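PDB 1AGQ: glial cell-derived neurotrophic factor from Rattus norvegicus, which acts as a secreted cystine-knot growth factor of the TGF-beta superfamily, supporting neurons as a neurotrophic factor and probably signalling by binding cell-surface receptors as a dimer. Local coordinates for residues 76-79 with 80-83. Sequence-based numbering, arbitrary orientation.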
ATOM      1  N   ALA B  76       5.710  12.846  -6.349  1.00 37.72           N
ATOM      2  CA  ALA B  76       5.554  12.884  -7.802  1.00 35.24           C
ATOM      3  C   ALA B  76       5.853  11.513  -8.390  1.00 33.12           C
ATOM      4  O   ALA B  76       6.850  10.895  -8.060  1.00 41.06           O
ATOM      5  CB  ALA B  76       6.496  13.937  -8.411  1.00 43.33           C
ATOM      6  N   GLU B  77       4.994  11.028  -9.271  1.00 39.43           N
ATOM      7  CA  GLU B  77       5.223   9.717  -9.867  1.00 40.55           C
ATOM      8  C   GLU B  77       5.380   9.814 -11.364  1.00 41.77           C
ATOM      9  O   GLU B  77       5.593   8.808 -12.046  1.00 37.67           O
ATOM     10  CB  GLU B  77       4.056   8.780  -9.551  1.00 48.27           C
ATOM     11  CG  GLU B  77       4.076   8.230  -8.150  1.00 34.38           C
ATOM     12  CD  GLU B  77       3.048   7.137  -7.952  1.00 40.97           C
ATOM     13  OE1 GLU B  77       2.789   6.395  -8.931  1.00 43.78           O
ATOM     14  OE2 GLU B  77       2.505   7.028  -6.836  1.00 38.28           O
ATOM     15  N   THR B  78       5.260  11.031 -11.882  1.00 31.16           N
ATOM     16  CA  THR B  78       5.379  11.248 -13.312  1.00 28.56           C
ATOM     17  C   THR B  78       6.245  12.472 -13.569  1.00 23.25           C
ATOM     18  O   THR B  78       6.473  13.291 -12.667  1.00 24.88           O
ATOM     19  CB  THR B  78       3.987  11.473 -13.938  0.60 33.86           C
ATOM     20  OG1 THR B  78       3.498  12.769 -13.558  0.60 28.52           O
ATOM     21  CG2 THR B  78       2.993  10.407 -13.446  0.60 26.76           C
ATOM     22  N   MET B  79       6.721  12.589 -14.796  1.00 26.58           N
ATOM     23  CA  MET B  79       7.533  13.727 -15.190  1.00 24.58           C
ATOM     24  C   MET B  79       6.666  14.980 -15.029  1.00 26.35           C
ATOM     25  O   MET B  79       7.116  16.041 -14.596  1.00 21.73           O
ATOM     26  CB  MET B  79       7.932  13.583 -16.654  1.00 25.02           C
ATOM     27  CG  MET B  79       8.755  14.737 -17.158  0.60 38.62           C
ATOM     28  SD  MET B  79      10.049  15.114 -15.977  0.60 44.96           S
ATOM     29  CE  MET B  79      11.427  14.216 -16.712  0.60 56.89           C
ATOM     30  N   TYR B  80       5.407  14.840 -15.416  1.00 24.43           N
ATOM     31  CA  TYR B  80       4.440  15.926 -15.324  1.00 24.98           C
ATOM     32  C   TYR B  80       4.326  16.492 -13.907  1.00 19.55           C
ATOM     33  O   TYR B  80       4.415  17.712 -13.694  1.00 18.70           O
ATOM     34  CB  TYR B  80       3.086  15.409 -15.822  1.00 19.93           C
ATOM     35  CG  TYR B  80       1.963  16.416 -15.716  1.00 22.61           C
ATOM     36  CD1 TYR B  80       1.839  17.463 -16.635  1.00 22.77           C
ATOM     37  CD2 TYR B  80       1.001  16.296 -14.708  1.00 25.42           C
ATOM     38  CE1 TYR B  80       0.765  18.376 -16.544  1.00 29.83           C
ATOM     39  CE2 TYR B  80      -0.056  17.184 -14.611  1.00 22.15           C
ATOM     40  CZ  TYR B  80      -0.171  18.221 -15.528  1.00 30.36           C
ATOM     41  OH  TYR B  80      -1.233  19.081 -15.413  1.00 22.12           O
ATOM     42  N   ASP B  81       4.147  15.617 -12.925  1.00 16.81           N
ATOM     43  CA  ASP B  81       4.011  16.045 -11.546  1.00 20.86           C
ATOM     44  C   ASP B  81       5.283  16.643 -10.970  1.00 22.93           C
ATOM     45  O   ASP B  81       5.231  17.517 -10.120  1.00 18.94           O
ATOM     46  CB  ASP B  81       3.531  14.871 -10.703  1.00 27.25           C
ATOM     47  CG  ASP B  81       2.063  14.587 -10.937  1.00 31.76           C
ATOM     48  OD1 ASP B  81       1.271  15.547 -10.828  1.00 30.22           O
ATOM     49  OD2 ASP B  81       1.708  13.435 -11.241  1.00 32.62           O
ATOM     50  N   LYS B  82       6.429  16.157 -11.430  1.00 18.68           N
ATOM     51  CA  LYS B  82       7.709  16.685 -10.960  1.00 21.40           C
ATOM     52  C   LYS B  82       7.811  18.124 -11.435  1.00 20.53           C
ATOM     53  O   LYS B  82       8.255  19.012 -10.701  1.00 21.25           O
ATOM     54  CB  LYS B  82       8.870  15.873 -11.559  1.00 23.20           C
ATOM     55  CG  LYS B  82       9.173  14.569 -10.806  1.00 39.82           C
ATOM     56  CD  LYS B  82      10.298  13.786 -11.462  1.00 45.61           C
ATOM     57  CE  LYS B  82      10.449  12.405 -10.834  1.00 51.64           C
ATOM     58  NZ  LYS B  82       9.492  11.434 -11.431  1.00 60.12           N
ATOM     59  N   ILE B  83       7.404  18.343 -12.676  1.00 20.99           N
ATOM     60  CA  ILE B  83       7.429  19.670 -13.273  1.00 23.47           C
ATOM     61  C   ILE B  83       6.499  20.619 -12.527  1.00 22.61           C
ATOM     62  O   ILE B  83       6.868  21.743 -12.217  1.00 20.93           O
ATOM     63  CB  ILE B  83       7.058  19.587 -14.764  1.00 22.10           C
ATOM     64  CG1 ILE B  83       8.199  18.884 -15.515  1.00 18.68           C
ATOM     65  CG2 ILE B  83       6.817  21.024 -15.348  1.00 21.66           C
ATOM     66  CD1 ILE B  83       7.922  18.667 -16.979  1.00 23.76           C
TER
HETATM   67  O   HOH W   1       2.480  11.628  -9.753  1.00 31.66           O
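An N-cap opens helix 79-89 of this cystine-knot growth factor, where T78 and D81 bond side chain to backbone and side chain to side chain. In the T78 conformer given, OG1 accepts from D81 N at 3.0 Å, nearly straight (165° at the hydrogen), and gives its own proton to D81 OD2, also at 3.0 Å, meeting the carboxylate from above its plane. A chi1 of 72° places the T78 hydroxyl over the start of the helix, where it meets both D81 atoms. A water donates to D81 OD2 and accepts from E77 N, both distances short, tying the carboxylate to the loop ahead of the helix. The other oxygen, OD1, makes a salt bridge with R104 of the second subunit, whose P105 and F66 pack on Y80 and I83, placing the helix start at the dimer interface. An alanine in place of D81 would probably cost that arginine this carboxylate partner and the T78 hydroxyl its acceptor. K82 N to T78 O and I83 N to M79 O begin the regular helical bonding. A76 CB packs on the aliphatic part of K82, 3.6 Å from its CG.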